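Local coordinates for homospermidine synthase (PDB 2PH5), which binds NAD and probably makes the polyamine homospermidine, at residues 302-307 with 312-317. Residues are numbered along the deposited sequence; the frame is centred on the assembly and turned at random.
Sequences FLTLKN and LYRPTV
L312 gives up the most surface here, by reaching along the opposing backbone: with CG anti to its own carbonyl carbon (chi1 -51°), the isobutyl group lies against the main chain of K306, CG to CA 3.6 Å, and CD1 comes 3.7 Å from N of N307. Next to it, the carbonyl oxygen of L305 takes two backbone bonds from the same face of its plane. L312 N arrives almost straight, 2.7 Å from L305 O, whereas the bond from Y313 N to the same oxygen is longer, 3.2 Å, and its donor stands well above the carbonyl plane. Two consecutive residues facing one is the classic beta bulge, set in an antiparallel hairpin whose short strand 305-306 forms one edge of the mixed sheet in the C-terminal domain. L305 N returns a bond to Y313 O, making these two a hydrogen-bonded pair. Their side chains share a sheet face, where CB of L305 sits at the edge of the Y313 ring, 4.0 Å from the tyrosine CB; helix 188-197 covers both residues, and the phenol OH bonds to I200 O. L303 O approaches the same ring obliquely, 3.4 Å from Y313 CE2, while L303 CB packs against P315 CD.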
loop_
_atom_site.group_PDB
_atom_site.type_symbol
_atom_site.label_atom_id
_atom_site.label_comp_id
_atom_site.label_asym_id
_atom_site.label_seq_id
_atom_site.Cartn_x
_atom_site.Cartn_y
_atom_site.Cartn_z
ATOM N N PHE A 302 17.421 -29.087 -3.582
ATOM C CA PHE A 302 16.778 -30.140 -4.361
ATOM C C PHE A 302 17.083 -29.981 -5.849
ATOM O O PHE A 302 17.068 -30.954 -6.593
ATOM C CB PHE A 302 15.264 -30.100 -4.142
ATOM C CG PHE A 302 14.522 -31.224 -4.810
ATOM C CD1 PHE A 302 14.638 -32.532 -4.335
ATOM C CD2 PHE A 302 13.696 -30.977 -5.904
ATOM C CE1 PHE A 302 13.939 -33.582 -4.938
ATOM C CE2 PHE A 302 12.995 -32.017 -6.513
ATOM C CZ PHE A 302 13.118 -33.324 -6.027
ATOM N N LEU A 303 17.359 -28.756 -6.283
ATOM C CA LEU A 303 17.661 -28.503 -7.690
ATOM C C LEU A 303 19.114 -28.106 -7.892
ATOM O O LEU A 303 19.460 -27.453 -8.875
ATOM C CB LEU A 303 16.757 -27.404 -8.239
ATOM C CG LEU A 303 15.279 -27.774 -8.239
ATOM C CD1 LEU A 303 14.440 -26.550 -8.583
ATOM C CD2 LEU A 303 15.045 -28.911 -9.237
ATOM N N THR A 304 19.955 -28.501 -6.943
ATOM C CA THR A 304 21.377 -28.208 -7.003
ATOM C C THR A 304 22.106 -29.362 -7.685
ATOM O O THR A 304 21.659 -30.507 -7.631
ATOM C CB THR A 304 21.960 -28.003 -5.586
ATOM O OG1 THR A 304 21.443 -26.791 -5.030
ATOM C CG2 THR A 304 23.480 -27.928 -5.627
ATOM N N LEU A 305 23.225 -29.054 -8.329
ATOM C CA LEU A 305 24.012 -30.064 -9.020
ATOM C C LEU A 305 25.502 -29.825 -8.773
ATOM O O LEU A 305 25.961 -28.681 -8.685
ATOM C CB LEU A 305 23.716 -30.009 -10.520
ATOM C CG LEU A 305 23.736 -31.315 -11.318
ATOM C CD1 LEU A 305 22.715 -32.298 -10.746
ATOM C CD2 LEU A 305 23.409 -31.009 -12.778
ATOM N N LYS A 306 26.255 -30.913 -8.663
ATOM C CA LYS A 306 27.693 -30.830 -8.430
ATOM C C LYS A 306 28.357 -32.180 -8.655
ATOM O O LYS A 306 27.699 -33.221 -8.588
ATOM C CB LYS A 306 27.966 -30.333 -7.007
ATOM C CG LYS A 306 27.145 -31.016 -5.928
ATOM C CD LYS A 306 27.355 -30.337 -4.580
ATOM C CE LYS A 306 26.516 -30.984 -3.486
ATOM N NZ LYS A 306 26.732 -30.336 -2.159
ATOM N N ASN A 307 29.660 -32.152 -8.928
ATOM C CA ASN A 307 30.432 -33.371 -9.172
ATOM C C ASN A 307 30.826 -34.064 -7.872
ATOM O O ASN A 307 31.155 -35.248 -7.871
ATOM C CB ASN A 307 31.702 -33.053 -9.969
ATOM C CG ASN A 307 32.676 -32.169 -9.197
ATOM O OD1 ASN A 307 33.825 -31.983 -9.612
ATOM N ND2 ASN A 307 32.219 -31.615 -8.073
ATOM N N LEU A 312 27.940 -27.091 -9.609
ATOM C CA LEU A 312 27.970 -26.827 -11.035
ATOM C C LEU A 312 26.761 -25.971 -11.402
ATOM O O LEU A 312 26.889 -24.972 -12.108
ATOM C CB LEU A 312 27.920 -28.148 -11.801
ATOM C CG LEU A 312 28.948 -29.196 -11.364
ATOM C CD1 LEU A 312 28.710 -30.504 -12.118
ATOM C CD2 LEU A 312 30.354 -28.673 -11.626
ATOM N N TYR A 313 25.594 -26.366 -10.898
ATOM C CA TYR A 313 24.347 -25.669 -11.178
ATOM C C TYR A 313 23.415 -25.487 -9.987
ATOM O O TYR A 313 23.329 -26.337 -9.095
ATOM C CB TYR A 313 23.569 -26.403 -12.255
ATOM C CG TYR A 313 22.144 -25.929 -12.378
ATOM C CD1 TYR A 313 21.845 -24.706 -12.982
ATOM C CD2 TYR A 313 21.081 -26.723 -11.922
ATOM C CE1 TYR A 313 20.520 -24.289 -13.141
ATOM C CE2 TYR A 313 19.756 -26.318 -12.074
ATOM C CZ TYR A 313 19.485 -25.108 -12.688
ATOM O OH TYR A 313 18.184 -24.741 -12.908
ATOM N N ARG A 314 22.680 -24.383 -10.016
ATOM C CA ARG A 314 21.739 -24.058 -8.966
ATOM C C ARG A 314 20.991 -22.801 -9.369
ATOM O O ARG A 314 21.597 -21.776 -9.665
ATOM C CB ARG A 314 22.484 -23.815 -7.663
ATOM C CG ARG A 314 21.608 -23.401 -6.514
ATOM C CD ARG A 314 22.446 -22.761 -5.418
ATOM N NE ARG A 314 23.229 -23.738 -4.675
ATOM C CZ ARG A 314 24.291 -23.435 -3.938
ATOM N NH1 ARG A 314 24.703 -22.177 -3.850
ATOM N NH2 ARG A 314 24.932 -24.392 -3.282
ATOM N N PRO A 315 19.657 -22.872 -9.408
ATOM C CA PRO A 315 18.848 -21.708 -9.778
ATOM C C PRO A 315 18.592 -20.819 -8.570
ATOM O O PRO A 315 18.775 -21.238 -7.428
ATOM C CB PRO A 315 17.562 -22.341 -10.294
ATOM C CG PRO A 315 17.414 -23.527 -9.388
ATOM C CD PRO A 315 18.828 -24.092 -9.344
ATOM N N THR A 316 18.190 -19.583 -8.826
ATOM C CA THR A 316 17.870 -18.666 -7.746
ATOM C C THR A 316 16.412 -18.978 -7.408
ATOM O O THR A 316 15.592 -19.189 -8.307
ATOM C CB THR A 316 18.039 -17.189 -8.203
ATOM O OG1 THR A 316 19.431 -16.854 -8.210
ATOM C CG2 THR A 316 17.296 -16.233 -7.276
ATOM N N VAL A 317 16.105 -19.044 -6.116
ATOM C CA VAL A 317 14.753 -19.346 -5.667
ATOM C C VAL A 317 14.322 -18.455 -4.510
ATOM O O VAL A 317 15.020 -18.348 -3.500
ATOM C CB VAL A 317 14.613 -20.809 -5.182
ATOM C CG1 VAL A 317 13.153 -21.097 -4.830
ATOM C CG2 VAL A 317 15.108 -21.772 -6.253
#